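PDB 4PBQ: putative TRAP PERIPLASMIC SOLUTE BINDING PROTEIN from Haemophilus influenzae, which binds L-gulonate and probably delivers it, or a related sugar acid, to a TRAP transporter in the inner membrane. Local coordinates for residues Val148-Lys153 and Glu219-Ile224; Lys110-Ala115 and Tyr141-Phe146; Gly78-Thr83 and Glu132-Lys137; Thr25-Gly30 and His57-Arg62. All blocks are in the same frame, centred on the assembly; numbering follows the deposited sequence. Where two conformers were deposited one is given.

Contact 1 of 4, residues Val148-Lys153 and Glu219-Ile224; sequences VISSNK and EVQKYI
Ser-151 and Tyr-223 form an antiparallel hydrogen-bonded pair, and Ser-150 and Ile-224 the adjoining non-hydrogen-bonded pair. Ser-151 N donates to Tyr-223 O at 2.9 Å. Tyr-223 N returns a bond to Ser-151 O at 3.0 Å. Ser-150 CA also points a hydrogen at Tyr-223 O, 3.3 Å away.

Side chains add to this ladder. Ser-150 OG donates to Gln-221 OE1 at 2.7 Å. The Gln-221 chain bends at its second torsion (chi2 -88°), which turns its amide to the Ser-150 hydroxyl; its NE2 also donates to Asp-203 O. On the same face of the sheet, Val-148 CG2 meets Ile-224 CG2 at 3.7 Å. The Tyr-223 ring lies on the other face. Its edge faces the Ser-151 and Asn-152 carbonyls, with CE2 3.5 Å from Asn-152 O. Lys-222 CG lies over the centre of one ring face.

Strand 204-208 pairs with the other edge of strand 136-151, and its Gln-205 also bonds Ser-150 OG. Asp-203 forms a salt bridge with Lys-153. Helix 209-214 packs on Val-148 and Ile-224, helix 193-198 on Gln-221, and strand 286-288 lies beside Tyr-223.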
loop_
_atom_site.group_PDB
_atom_site.type_symbol
_atom_site.label_atom_id
_atom_site.label_comp_id
_atom_site.label_asym_id
_atom_site.label_seq_id
_atom_site.Cartn_x
_atom_site.Cartn_y
_atom_site.Cartn_z
ATOM N N VAL A 148 1.659 -10.275 3.417
ATOM C CA VAL A 148 2.031 -11.572 3.989
ATOM C C VAL A 148 3.033 -11.335 5.125
ATOM O O VAL A 148 3.644 -10.268 5.219
ATOM C CB VAL A 148 2.567 -12.562 2.930
ATOM C CG1 VAL A 148 1.533 -12.773 1.858
ATOM C CG2 VAL A 148 3.882 -12.086 2.318
ATOM N N ILE A 149 3.164 -12.311 6.013
ATOM C CA ILE A 149 4.085 -12.192 7.145
ATOM C C ILE A 149 5.414 -12.877 6.865
ATOM O O ILE A 149 5.458 -14.052 6.522
ATOM C CB ILE A 149 3.466 -12.832 8.407
ATOM C CG1 ILE A 149 2.159 -12.116 8.767
ATOM C CG2 ILE A 149 4.455 -12.768 9.568
ATOM C CD1 ILE A 149 1.343 -12.835 9.849
ATOM N N SER A 150 6.504 -12.129 6.963
ATOM C CA SER A 150 7.818 -12.719 6.902
ATOM C C SER A 150 8.343 -12.868 8.333
ATOM O O SER A 150 8.027 -12.065 9.198
ATOM C CB SER A 150 8.769 -11.896 6.047
ATOM O OG SER A 150 9.077 -10.643 6.604
ATOM N N SER A 151 9.151 -13.885 8.575
ATOM C CA SER A 151 9.458 -14.254 9.939
ATOM C C SER A 151 10.664 -15.166 10.043
ATOM O O SER A 151 10.842 -16.066 9.223
ATOM C CB SER A 151 8.241 -14.974 10.536
ATOM O OG SER A 151 8.519 -15.351 11.859
ATOM N N ASN A 152 11.457 -14.984 11.097
ATOM C CA ASN A 152 12.528 -15.914 11.430
ATOM C C ASN A 152 11.963 -17.190 12.036
ATOM O O ASN A 152 12.653 -18.191 12.114
ATOM C CB ASN A 152 13.483 -15.320 12.453
ATOM C CG ASN A 152 14.247 -14.126 11.927
ATOM O OD1 ASN A 152 14.530 -14.031 10.739
ATOM N ND2 ASN A 152 14.592 -13.216 12.817
ATOM N N LYS A 153 10.715 -17.109 12.487
ATOM C CA LYS A 153 10.066 -18.193 13.217
ATOM C C LYS A 153 8.943 -18.796 12.374
ATOM O O LYS A 153 8.143 -18.072 11.815
ATOM C CB LYS A 153 9.458 -17.646 14.523
ATOM C CG LYS A 153 10.461 -17.147 15.581
ATOM C CD LYS A 153 9.723 -16.535 16.783
ATOM C CE LYS A 153 10.667 -16.027 17.882
ATOM N NZ LYS A 153 9.964 -15.079 18.838
ATOM N N GLU A 219 16.091 -12.321 2.130
ATOM C CA GLU A 219 17.395 -12.896 2.410
ATOM C C GLU A 219 17.640 -13.055 3.913
ATOM O O GLU A 219 18.517 -13.803 4.316
ATOM C CB GLU A 219 18.481 -12.029 1.791
ATOM C CG GLU A 219 18.459 -12.046 0.271
ATOM C CD GLU A 219 19.661 -11.340 -0.322
ATOM O OE1 GLU A 219 20.031 -10.264 0.184
ATOM O OE2 GLU A 219 20.246 -11.880 -1.275
ATOM N N VAL A 220 16.859 -12.345 4.718
ATOM C CA VAL A 220 17.001 -12.392 6.172
ATOM C C VAL A 220 15.714 -12.835 6.864
ATOM O O VAL A 220 15.540 -12.626 8.064
ATOM C CB VAL A 220 17.459 -11.027 6.754
ATOM C CG1 VAL A 220 18.893 -10.694 6.301
ATOM C CG2 VAL A 220 16.488 -9.899 6.379
ATOM N N GLN A 221 14.816 -13.453 6.106
ATOM C CA GLN A 221 13.544 -13.935 6.638
ATOM C C GLN A 221 13.231 -15.287 6.026
ATOM O O GLN A 221 12.689 -15.356 4.923
ATOM C CB GLN A 221 12.426 -12.944 6.329
ATOM C CG GLN A 221 12.588 -11.562 6.935
ATOM C CD GLN A 221 11.995 -11.483 8.336
ATOM O OE1 GLN A 221 10.900 -10.957 8.526
ATOM N NE2 GLN A 221 12.705 -12.033 9.303
ATOM N N LYS A 222 13.523 -16.345 6.770
ATOM C CA LYS A 222 13.378 -17.724 6.273
ATOM C C LYS A 222 11.937 -18.026 5.879
ATOM O O LYS A 222 11.686 -18.598 4.825
ATOM C CB LYS A 222 13.831 -18.714 7.338
ATOM C CG LYS A 222 13.809 -20.180 6.887
ATOM C CD LYS A 222 14.473 -21.078 7.949
ATOM C CE LYS A 222 14.935 -22.423 7.384
ATOM N NZ LYS A 222 13.899 -23.497 7.470
ATOM N N TYR A 223 10.991 -17.651 6.734
ATOM C CA TYR A 223 9.610 -18.046 6.529
ATOM C C TYR A 223 8.757 -16.928 6.007
ATOM O O TYR A 223 8.869 -15.775 6.431
ATOM C CB TYR A 223 8.996 -18.599 7.830
ATOM C CG TYR A 223 9.761 -19.771 8.398
ATOM C CD1 TYR A 223 9.572 -21.045 7.903
ATOM C CD2 TYR A 223 10.692 -19.585 9.404
ATOM C CE1 TYR A 223 10.276 -22.124 8.411
ATOM C CE2 TYR A 223 11.413 -20.649 9.912
ATOM C CZ TYR A 223 11.196 -21.918 9.413
ATOM O OH TYR A 223 11.909 -22.980 9.919
ATOM N N ILE A 224 7.890 -17.288 5.080
ATOM C CA ILE A 224 6.878 -16.374 4.575
ATOM C C ILE A 224 5.550 -17.059 4.715
ATOM O O ILE A 224 5.325 -18.147 4.181
ATOM C CB ILE A 224 7.144 -15.960 3.108
ATOM C CG1 ILE A 224 8.497 -15.264 2.999
ATOM C CG2 ILE A 224 6.039 -15.045 2.616
ATOM C CD1 ILE A 224 8.921 -14.928 1.579
#

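Contact 2 of 4, residues Lys110-Ala115 and Tyr141-Phe146; sequences KDNQEA and YGMNGF
The start of helix 112-119 rests on strand 136-151 here, with Asn-112 set between Phe-146 and Met-143. The Asn-112 and Phe-146 side chains pass in opposite directions, amide and ring planes 31° apart. Asn-112 OD1 lies at the ring edge, 3.4 Å from Phe-146 CD2. The backbone comes to the same ring: Asp-111 C lies in the ring plane, 3.4 Å from Phe-146 CE2. On its other contact, the Asn-112 side chain crosses that of Met-143 at about a right angle. Met-143 is a selenomethionine, and its CE is 3.8 Å from Asn-112 ND2. The Met-143 chain has CG anti to N (chi1 166°) and stays extended, which carries the selenium and methyl to the amide.

A water links the two segments. It donates to Asn-112 OD1 and accepts from Phe-146 N, each at 2.7 Å.

The helix start is a capped one. Asp-111 is the N-cap residue, and its OD1 accepts from Glu-114 N at 2.9 Å. Glu-114 OE2 in turn accepts from Lys-110 N at 2.8 Å, from above the carboxylate plane. Within strand 136-151, Asn-144 and Gly-145 form a classic beta bulge facing Ser-232 of strand 231-239. The Asn-112 amide is also held from outside: ND2 donates to Glu-273 of helix 248-281. Phe-231 meets the Phe-146 ring edge-to-face.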
loop_
_atom_site.group_PDB
_atom_site.type_symbol
_atom_site.label_atom_id
_atom_site.label_comp_id
_atom_site.label_asym_id
_atom_site.label_seq_id
_atom_site.Cartn_x
_atom_site.Cartn_y
_atom_site.Cartn_z
ATOM N N LYS A 110 -11.474 -10.237 -1.332
ATOM C CA LYS A 110 -11.200 -11.679 -1.480
ATOM C C LYS A 110 -9.982 -12.015 -2.347
ATOM O O LYS A 110 -9.346 -13.054 -2.146
ATOM C CB LYS A 110 -12.447 -12.424 -1.999
ATOM C CG LYS A 110 -12.664 -12.387 -3.510
ATOM C CD LYS A 110 -13.981 -13.099 -3.900
ATOM C CE LYS A 110 -13.948 -13.592 -5.345
ATOM N NZ LYS A 110 -14.635 -12.673 -6.270
ATOM N N ASP A 111 -9.652 -11.125 -3.288
ATOM C CA ASP A 111 -8.527 -11.321 -4.192
ATOM C C ASP A 111 -8.189 -10.008 -4.906
ATOM O O ASP A 111 -8.867 -8.996 -4.706
ATOM C CB ASP A 111 -8.798 -12.461 -5.195
ATOM C CG ASP A 111 -10.083 -12.278 -6.002
ATOM O OD1 ASP A 111 -10.455 -11.136 -6.353
ATOM O OD2 ASP A 111 -10.726 -13.313 -6.317
ATOM N N ASN A 112 -7.137 -10.030 -5.711
ATOM C CA ASN A 112 -6.673 -8.823 -6.396
ATOM C C ASN A 112 -7.757 -8.202 -7.290
ATOM O O ASN A 112 -7.946 -6.982 -7.290
ATOM C CB ASN A 112 -5.452 -9.114 -7.262
ATOM C CG ASN A 112 -4.209 -9.423 -6.454
ATOM O OD1 ASN A 112 -4.017 -8.908 -5.349
ATOM N ND2 ASN A 112 -3.339 -10.248 -7.015
ATOM N N GLN A 113 -8.459 -9.042 -8.053
ATOM C CA GLN A 113 -9.460 -8.523 -8.970
ATOM C C GLN A 113 -10.608 -7.840 -8.213
ATOM O O GLN A 113 -11.117 -6.820 -8.656
ATOM C CB GLN A 113 -9.950 -9.610 -9.935
ATOM C CG GLN A 113 -9.015 -9.798 -11.146
ATOM C CD GLN A 113 -8.966 -8.567 -12.079
ATOM O OE1 GLN A 113 -9.988 -7.925 -12.342
ATOM N NE2 GLN A 113 -7.770 -8.241 -12.577
ATOM N N GLU A 114 -10.999 -8.377 -7.060
ATOM C CA GLU A 114 -12.053 -7.725 -6.275
ATOM C C GLU A 114 -11.575 -6.394 -5.667
ATOM O O GLU A 114 -12.337 -5.420 -5.621
ATOM C CB GLU A 114 -12.576 -8.656 -5.170
ATOM C CG GLU A 114 -13.649 -8.015 -4.277
ATOM C CD GLU A 114 -14.352 -9.037 -3.423
ATOM O OE1 GLU A 114 -15.286 -9.697 -3.950
ATOM O OE2 GLU A 114 -13.965 -9.205 -2.241
ATOM N N ALA A 115 -10.323 -6.350 -5.203
ATOM C CA ALA A 115 -9.760 -5.112 -4.695
ATOM C C ALA A 115 -9.803 -4.048 -5.789
ATOM O O ALA A 115 -10.175 -2.898 -5.532
ATOM C CB ALA A 115 -8.328 -5.320 -4.192
ATOM N N TYR A 141 -5.807 4.779 -7.937
ATOM C CA TYR A 141 -5.556 3.676 -7.026
ATOM C C TYR A 141 -4.847 2.543 -7.761
ATOM O O TYR A 141 -5.441 1.888 -8.653
ATOM C CB TYR A 141 -6.880 3.117 -6.532
ATOM C CG TYR A 141 -7.641 3.963 -5.540
ATOM C CD1 TYR A 141 -7.282 3.999 -4.193
ATOM C CD2 TYR A 141 -8.753 4.682 -5.949
ATOM C CE1 TYR A 141 -8.007 4.760 -3.292
ATOM C CE2 TYR A 141 -9.502 5.431 -5.054
ATOM C CZ TYR A 141 -9.130 5.456 -3.728
ATOM O OH TYR A 141 -9.860 6.207 -2.842
ATOM N N GLY A 142 -3.587 2.331 -7.408
ATOM C CA GLY A 142 -2.819 1.208 -7.899
ATOM C C GLY A 142 -2.662 0.138 -6.837
ATOM O O GLY A 142 -3.160 0.268 -5.720
HETATM N N MSE A 143 -1.903 -0.894 -7.171
HETATM C CA MSE A 143 -1.747 -2.062 -6.315
HETATM C C MSE A 143 -0.326 -2.218 -5.786
HETATM O O MSE A 143 0.653 -2.180 -6.530
HETATM C CB MSE A 143 -2.167 -3.321 -7.108
HETATM C CG MSE A 143 -1.752 -4.628 -6.492
HETATM SE SE MSE A 143 -2.271 -6.217 -7.510
HETATM C CE MSE A 143 -0.877 -7.403 -6.943
ATOM N N ASN A 144 -0.215 -2.366 -4.464
ATOM C CA ASN A 144 0.981 -2.932 -3.882
ATOM C C ASN A 144 0.727 -4.408 -3.545
ATOM O O ASN A 144 1.563 -5.261 -3.804
ATOM C CB ASN A 144 1.440 -2.110 -2.673
ATOM C CG ASN A 144 2.096 -0.818 -3.087
ATOM O OD1 ASN A 144 2.680 -0.750 -4.153
ATOM N ND2 ASN A 144 1.993 0.206 -2.263
ATOM N N GLY A 145 -0.455 -4.703 -2.990
ATOM C CA GLY A 145 -0.922 -6.066 -2.917
ATOM C C GLY A 145 -1.338 -6.529 -1.533
ATOM O O GLY A 145 -1.260 -5.767 -0.549
ATOM N N PHE A 146 -1.797 -7.774 -1.471
ATOM C CA PHE A 146 -2.057 -8.378 -0.169
ATOM C C PHE A 146 -0.793 -8.538 0.621
ATOM O O PHE A 146 0.249 -8.920 0.097
ATOM C CB PHE A 146 -2.739 -9.712 -0.334
ATOM C CG PHE A 146 -4.182 -9.599 -0.735
ATOM C CD1 PHE A 146 -5.171 -9.398 0.215
ATOM C CD2 PHE A 146 -4.539 -9.686 -2.063
ATOM C CE1 PHE A 146 -6.496 -9.294 -0.154
ATOM C CE2 PHE A 146 -5.867 -9.581 -2.461
ATOM C CZ PHE A 146 -6.853 -9.386 -1.518
HETATM O O HOH W 1 -1.760 -9.155 -3.846
#

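Contact 3 of 4, residues Gly78-Thr83 and Glu132-Lys137; sequences GLRNGT and EKYGIK. With SO4 (sulfate ion), chain E.
Arg-80 joins a protein carbonyl and a sulfate ion through one guanidinium group. Its NE donates to Tyr-134 O at 2.9 Å, in the carbonyl plane and on a lone pair. NH1 and NH2 take two sulfate oxygens: NH2 reaches O1 at 2.8 Å in an almost straight bond (175°), and NH1 reaches O3 at 2.9 Å. The sulfur lies in the guanidinium plane. A bend at the third torsion (chi3 68°) turns NE to the Tyr-134 carbonyl. Arg-80 and Tyr-134 run side by side, with guanidinium and ring planes 79° apart, and NH2 is 3.8 Å from Tyr-134 CD1.

Nearer the backbone, Ile-136 CG1 packs on Leu-79 CB at 3.9 Å, and Ile-136 CD1 lies against Arg-80 CG. Gly-135 passes close to the end of helix 72-81, its CA 4.7 Å from Arg-80 CA.

All three guanidinium nitrogens, NE, NH1 and NH2, thus hold a bond, which should fix the group's rotation. The sulfate probably comes from the crystallisation liquor, and its two bonds would partly balance the arginine charge.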
loop_
_atom_site.group_PDB
_atom_site.type_symbol
_atom_site.label_atom_id
_atom_site.label_comp_id
_atom_site.label_asym_id
_atom_site.label_seq_id
_atom_site.Cartn_x
_atom_site.Cartn_y
_atom_site.Cartn_z
ATOM N N GLY A 78 5.016 16.228 2.257
ATOM C CA GLY A 78 5.470 17.017 1.118
ATOM C C GLY A 78 4.364 17.253 0.101
ATOM O O GLY A 78 4.280 18.333 -0.488
ATOM N N LEU A 79 3.504 16.260 -0.113
ATOM C CA LEU A 79 2.335 16.438 -0.982
ATOM C C LEU A 79 1.426 17.517 -0.396
ATOM O O LEU A 79 0.938 18.400 -1.094
ATOM C CB LEU A 79 1.563 15.120 -1.134
ATOM C CG LEU A 79 2.247 14.051 -1.981
ATOM C CD1 LEU A 79 1.638 12.676 -1.701
ATOM C CD2 LEU A 79 2.116 14.397 -3.468
ATOM N N ARG A 80 1.230 17.471 0.913
ATOM C CA ARG A 80 0.315 18.419 1.517
ATOM C C ARG A 80 0.843 19.860 1.486
ATOM O O ARG A 80 0.067 20.792 1.279
ATOM C CB ARG A 80 -0.011 18.006 2.946
ATOM C CG ARG A 80 -0.651 16.628 3.065
ATOM C CD ARG A 80 -1.037 16.360 4.514
ATOM N NE ARG A 80 -2.116 17.251 4.920
ATOM C CZ ARG A 80 -2.518 17.414 6.180
ATOM N NH1 ARG A 80 -1.957 16.717 7.176
ATOM N NH2 ARG A 80 -3.494 18.273 6.443
ATOM N N ASN A 81 2.145 20.063 1.669
ATOM C CA ASN A 81 2.688 21.417 1.667
ATOM C C ASN A 81 3.197 21.890 0.306
ATOM O O ASN A 81 3.628 23.035 0.162
ATOM C CB ASN A 81 3.751 21.607 2.777
ATOM C CG ASN A 81 5.027 20.811 2.547
ATOM O OD1 ASN A 81 5.409 20.521 1.412
ATOM N ND2 ASN A 81 5.714 20.459 3.650
ATOM N N GLY A 82 3.155 21.005 -0.688
ATOM C CA GLY A 82 3.568 21.352 -2.041
ATOM C C GLY A 82 5.045 21.244 -2.378
ATOM O O GLY A 82 5.412 21.418 -3.536
ATOM N N THR A 83 5.897 20.907 -1.413
ATOM C CA THR A 83 7.321 20.800 -1.687
ATOM C C THR A 83 7.692 19.487 -2.344
ATOM O O THR A 83 8.801 19.339 -2.856
ATOM C CB THR A 83 8.156 20.967 -0.414
ATOM O OG1 THR A 83 7.833 19.927 0.505
ATOM C CG2 THR A 83 7.878 22.332 0.212
ATOM N N GLU A 132 -8.678 16.095 -0.954
ATOM C CA GLU A 132 -8.463 17.492 -1.322
ATOM C C GLU A 132 -8.566 18.450 -0.129
ATOM O O GLU A 132 -7.907 19.488 -0.096
ATOM C CB GLU A 132 -9.403 17.902 -2.465
ATOM C CG GLU A 132 -9.054 17.116 -3.723
ATOM C CD GLU A 132 -10.058 17.267 -4.850
ATOM O OE1 GLU A 132 -10.542 18.395 -5.059
ATOM O OE2 GLU A 132 -10.341 16.245 -5.525
ATOM N N LYS A 133 -9.382 18.088 0.849
ATOM C CA LYS A 133 -9.496 18.855 2.086
ATOM C C LYS A 133 -8.162 18.952 2.834
ATOM O O LYS A 133 -7.941 19.875 3.630
ATOM C CB LYS A 133 -10.529 18.182 2.997
ATOM C CG LYS A 133 -10.675 18.792 4.367
ATOM C CD LYS A 133 -11.834 18.123 5.120
ATOM C CE LYS A 133 -12.037 18.702 6.525
ATOM N NZ LYS A 133 -13.227 18.088 7.191
ATOM N N TYR A 134 -7.278 18.006 2.572
ATOM C CA TYR A 134 -5.975 17.944 3.241
ATOM C C TYR A 134 -4.825 18.244 2.289
ATOM O O TYR A 134 -3.658 17.950 2.593
ATOM C CB TYR A 134 -5.793 16.568 3.885
ATOM C CG TYR A 134 -6.941 16.256 4.806
ATOM C CD1 TYR A 134 -7.011 16.834 6.063
ATOM C CD2 TYR A 134 -7.977 15.435 4.405
ATOM C CE1 TYR A 134 -8.085 16.580 6.905
ATOM C CE2 TYR A 134 -9.038 15.176 5.231
ATOM C CZ TYR A 134 -9.088 15.752 6.489
ATOM O OH TYR A 134 -10.163 15.500 7.340
ATOM N N GLY A 135 -5.146 18.778 1.114
ATOM C CA GLY A 135 -4.123 19.287 0.216
ATOM C C GLY A 135 -3.649 18.306 -0.848
ATOM O O GLY A 135 -2.628 18.540 -1.503
ATOM N N ILE A 136 -4.384 17.231 -1.050
ATOM C CA ILE A 136 -3.905 16.204 -1.974
ATOM C C ILE A 136 -4.969 15.877 -3.005
ATOM O O ILE A 136 -6.132 15.642 -2.657
ATOM C CB ILE A 136 -3.466 14.929 -1.217
ATOM C CG1 ILE A 136 -2.251 15.204 -0.338
ATOM C CG2 ILE A 136 -3.128 13.802 -2.187
ATOM C CD1 ILE A 136 -1.837 14.029 0.574
ATOM N N LYS A 137 -4.555 15.840 -4.274
ATOM C CA LYS A 137 -5.405 15.345 -5.347
ATOM C C LYS A 137 -5.039 13.900 -5.688
ATOM O O LYS A 137 -3.901 13.589 -6.063
ATOM C CB LYS A 137 -5.256 16.230 -6.581
ATOM C CG LYS A 137 -5.895 15.673 -7.835
ATOM C CD LYS A 137 -7.424 15.721 -7.779
ATOM C CE LYS A 137 -7.980 15.147 -9.090
ATOM N NZ LYS A 137 -9.454 15.324 -9.158
HETATM S S SO4 E . -3.618 18.552 10.179
HETATM O O1 SO4 E . -4.503 18.671 9.026
HETATM O O2 SO4 E . -3.163 19.890 10.560
HETATM O O3 SO4 E . -2.452 17.716 9.894
HETATM O O4 SO4 E . -4.361 17.933 11.276
HETATM O O HOH W 2 -1.294 21.008 -1.179
#

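Contact 4 of 4, residues Thr25-Gly30 and His57-Arg62; sequences TIIKLG and HKYEIR
Thr-25 and Tyr-59 lie side by side and point the same way from their strands, with Thr-25 CB 3.6 Å from Tyr-59 CD2. Ile-27 and Ile-61 repeat this on the same sheet face, where Ile-61 CD1 comes to 3.9 Å from Ile-27 CB. Both Ile-61 torsions are near -60° (chi1 -48°, chi2 -60°), and this bend brings CD1 over to its neighbour. Ile-27 CD1 also approaches the Tyr-59 ring obliquely. Leu-29 continues the row, its CD1 meeting Ile-61 CG2 at 3.8 Å.

The opposite face is more polar. There Ile-26 runs alongside Arg-62; in the conformer given, its CG2 lies near Arg-62 CD, a contact that is therefore doubtful.

These pairings follow from a parallel register, with the short strand axes 21° apart. Five backbone bonds alternate along it. Thr-25 N donates to Lys-58 O at 2.9 Å, and Ile-27 N and Leu-29 N donate to Glu-60 O and Arg-62 O. In return, Glu-60 N and Arg-62 N bond Thr-25 O and Ile-27 O.

The two strands and helix 38-54 make a beta-alpha-beta unit. That helix packs on Leu-29 and Tyr-59. Phe-254 of helix 248-281 touches Ile-27 and Ile-61 and meets the Tyr-59 ring edge-to-face. Asp-250 accepts a hydrogen bond from the Tyr-59 hydroxyl and forms a salt bridge with Lys-58. Strand 86-89 pairs with the other edge of strand 25-30.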
loop_
_atom_site.group_PDB
_atom_site.type_symbol
_atom_site.label_atom_id
_atom_site.label_comp_id
_atom_site.label_asym_id
_atom_site.label_seq_id
_atom_site.Cartn_x
_atom_site.Cartn_y
_atom_site.Cartn_z
ATOM N N THR A 25 7.467 23.250 -16.007
ATOM C CA THR A 25 7.098 22.850 -14.646
ATOM C C THR A 25 7.717 21.496 -14.298
ATOM O O THR A 25 7.534 20.511 -15.015
ATOM C CB THR A 25 5.560 22.795 -14.496
ATOM O OG1 THR A 25 5.008 24.104 -14.702
ATOM C CG2 THR A 25 5.169 22.301 -13.117
ATOM N N ILE A 26 8.465 21.464 -13.202
ATOM C CA ILE A 26 9.133 20.262 -12.776
ATOM C C ILE A 26 8.376 19.683 -11.601
ATOM O O ILE A 26 8.264 20.322 -10.551
ATOM C CB ILE A 26 10.577 20.528 -12.361
ATOM C CG1 ILE A 26 11.361 21.057 -13.559
ATOM C CG2 ILE A 26 11.214 19.263 -11.863
ATOM C CD1 ILE A 26 12.692 21.613 -13.186
ATOM N N ILE A 27 7.834 18.489 -11.818
ATOM C CA ILE A 27 7.071 17.768 -10.808
ATOM C C ILE A 27 7.892 16.589 -10.268
ATOM O O ILE A 27 8.140 15.615 -10.973
ATOM C CB ILE A 27 5.769 17.304 -11.434
ATOM C CG1 ILE A 27 4.894 18.532 -11.710
ATOM C CG2 ILE A 27 5.038 16.338 -10.535
ATOM C CD1 ILE A 27 3.659 18.223 -12.481
ATOM N N LYS A 28 8.326 16.689 -9.012
ATOM C CA LYS A 28 9.095 15.621 -8.399
ATOM C C LYS A 28 8.070 14.622 -7.890
ATOM O O LYS A 28 7.066 15.024 -7.307
ATOM C CB LYS A 28 9.931 16.108 -7.212
ATOM C CG LYS A 28 10.948 17.191 -7.542
ATOM C CD LYS A 28 11.860 17.493 -6.343
ATOM C CE LYS A 28 11.092 17.954 -5.108
ATOM N NZ LYS A 28 10.358 19.218 -5.337
ATOM N N LEU A 29 8.321 13.353 -8.153
ATOM C CA LEU A 29 7.397 12.270 -7.771
ATOM C C LEU A 29 8.140 11.246 -6.935
ATOM O O LEU A 29 9.024 10.509 -7.424
ATOM C CB LEU A 29 6.802 11.622 -9.023
ATOM C CG LEU A 29 5.609 10.698 -8.774
ATOM C CD1 LEU A 29 4.906 10.490 -10.102
ATOM C CD2 LEU A 29 5.996 9.373 -8.145
ATOM N N GLY A 30 7.793 11.180 -5.652
ATOM C CA GLY A 30 8.511 10.304 -4.746
ATOM C C GLY A 30 7.696 9.103 -4.304
ATOM O O GLY A 30 6.497 9.203 -4.156
ATOM N N HIS A 57 6.226 18.754 -23.646
ATOM C CA HIS A 57 7.291 18.842 -22.653
ATOM C C HIS A 57 7.196 20.053 -21.698
ATOM O O HIS A 57 8.192 20.500 -21.134
ATOM C CB HIS A 57 8.634 18.801 -23.376
ATOM C CG HIS A 57 8.913 17.476 -24.011
ATOM N ND1 HIS A 57 8.585 17.189 -25.321
ATOM C CD2 HIS A 57 9.449 16.342 -23.499
ATOM C CE1 HIS A 57 8.930 15.943 -25.593
ATOM N NE2 HIS A 57 9.455 15.408 -24.504
ATOM N N LYS A 58 5.974 20.527 -21.480
ATOM C CA LYS A 58 5.692 21.647 -20.572
ATOM C C LYS A 58 5.806 21.214 -19.111
ATOM O O LYS A 58 6.009 22.048 -18.211
ATOM C CB LYS A 58 4.270 22.125 -20.823
ATOM C CG LYS A 58 3.787 23.230 -19.908
ATOM C CD LYS A 58 2.401 23.701 -20.331
ATOM C CE LYS A 58 1.858 24.791 -19.414
ATOM N NZ LYS A 58 0.539 25.304 -19.919
ATOM N N TYR A 59 5.627 19.915 -18.886
ATOM C CA TYR A 59 5.797 19.312 -17.559
ATOM C C TYR A 59 6.850 18.233 -17.644
ATOM O O TYR A 59 6.909 17.485 -18.610
ATOM C CB TYR A 59 4.482 18.695 -17.023
ATOM C CG TYR A 59 3.376 19.694 -17.002
ATOM C CD1 TYR A 59 2.621 19.917 -18.132
ATOM C CD2 TYR A 59 3.119 20.458 -15.875
ATOM C CE1 TYR A 59 1.623 20.861 -18.160
ATOM C CE2 TYR A 59 2.112 21.419 -15.891
ATOM C CZ TYR A 59 1.364 21.606 -17.040
ATOM O OH TYR A 59 0.363 22.561 -17.064
ATOM N N GLU A 60 7.657 18.131 -16.601
ATOM C CA GLU A 60 8.603 17.033 -16.463
ATOM C C GLU A 60 8.272 16.308 -15.185
ATOM O O GLU A 60 8.132 16.960 -14.155
ATOM C CB GLU A 60 10.034 17.569 -16.379
ATOM C CG GLU A 60 11.056 16.494 -16.122
ATOM C CD GLU A 60 12.481 16.991 -16.257
ATOM O OE1 GLU A 60 13.089 17.357 -15.229
ATOM O OE2 GLU A 60 12.991 17.004 -17.396
ATOM N N ILE A 61 8.092 14.990 -15.265
ATOM C CA ILE A 61 7.758 14.183 -14.097
ATOM C C ILE A 61 9.028 13.446 -13.680
ATOM O O ILE A 61 9.409 12.454 -14.315
ATOM C CB ILE A 61 6.648 13.165 -14.401
ATOM C CG1 ILE A 61 5.454 13.822 -15.123
ATOM C CG2 ILE A 61 6.228 12.456 -13.107
ATOM C CD1 ILE A 61 4.745 14.954 -14.368
ATOM N N ARG A 62 9.723 13.975 -12.671
ATOM C CA ARG A 62 11.016 13.407 -12.246
ATOM C C ARG A 62 10.758 12.342 -11.156
ATOM O O ARG A 62 10.226 12.661 -10.119
ATOM C CB ARG A 62 11.958 14.487 -11.706
ATOM C CG ARG A 62 12.273 15.570 -12.732
ATOM C CD ARG A 62 13.482 16.385 -12.308
ATOM N NE ARG A 62 14.726 15.634 -12.475
ATOM C CZ ARG A 62 15.866 15.924 -11.852
ATOM N NH1 ARG A 62 16.951 15.186 -12.065
ATOM N NH2 ARG A 62 15.924 16.958 -11.019
#

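Overall arrangement
Contact 4 comes first along the chain. Contacts 3 and 2 then interleave, and contact 1 closes last. Contacts 1, 2 and 3 all use the long strand 136-151, whose sheet also holds the strand pair of contact 4. Contacts 1 and 3 lie on opposite sides of the chain's centre, with their own centres about 36 Å apart. Contact 2 is between them on the strand, about 22 Å from contact 1 and 25 Å from contact 3, centre to centre. Contacts 3 and 4 touch through Thr-83 O and Lys-28 NZ, 2.9 Å apart. Strand 136-151 thus spans the protein, consistent with the two-lobed fold of TRAP solute-binding proteins, in which long strands join the lobes.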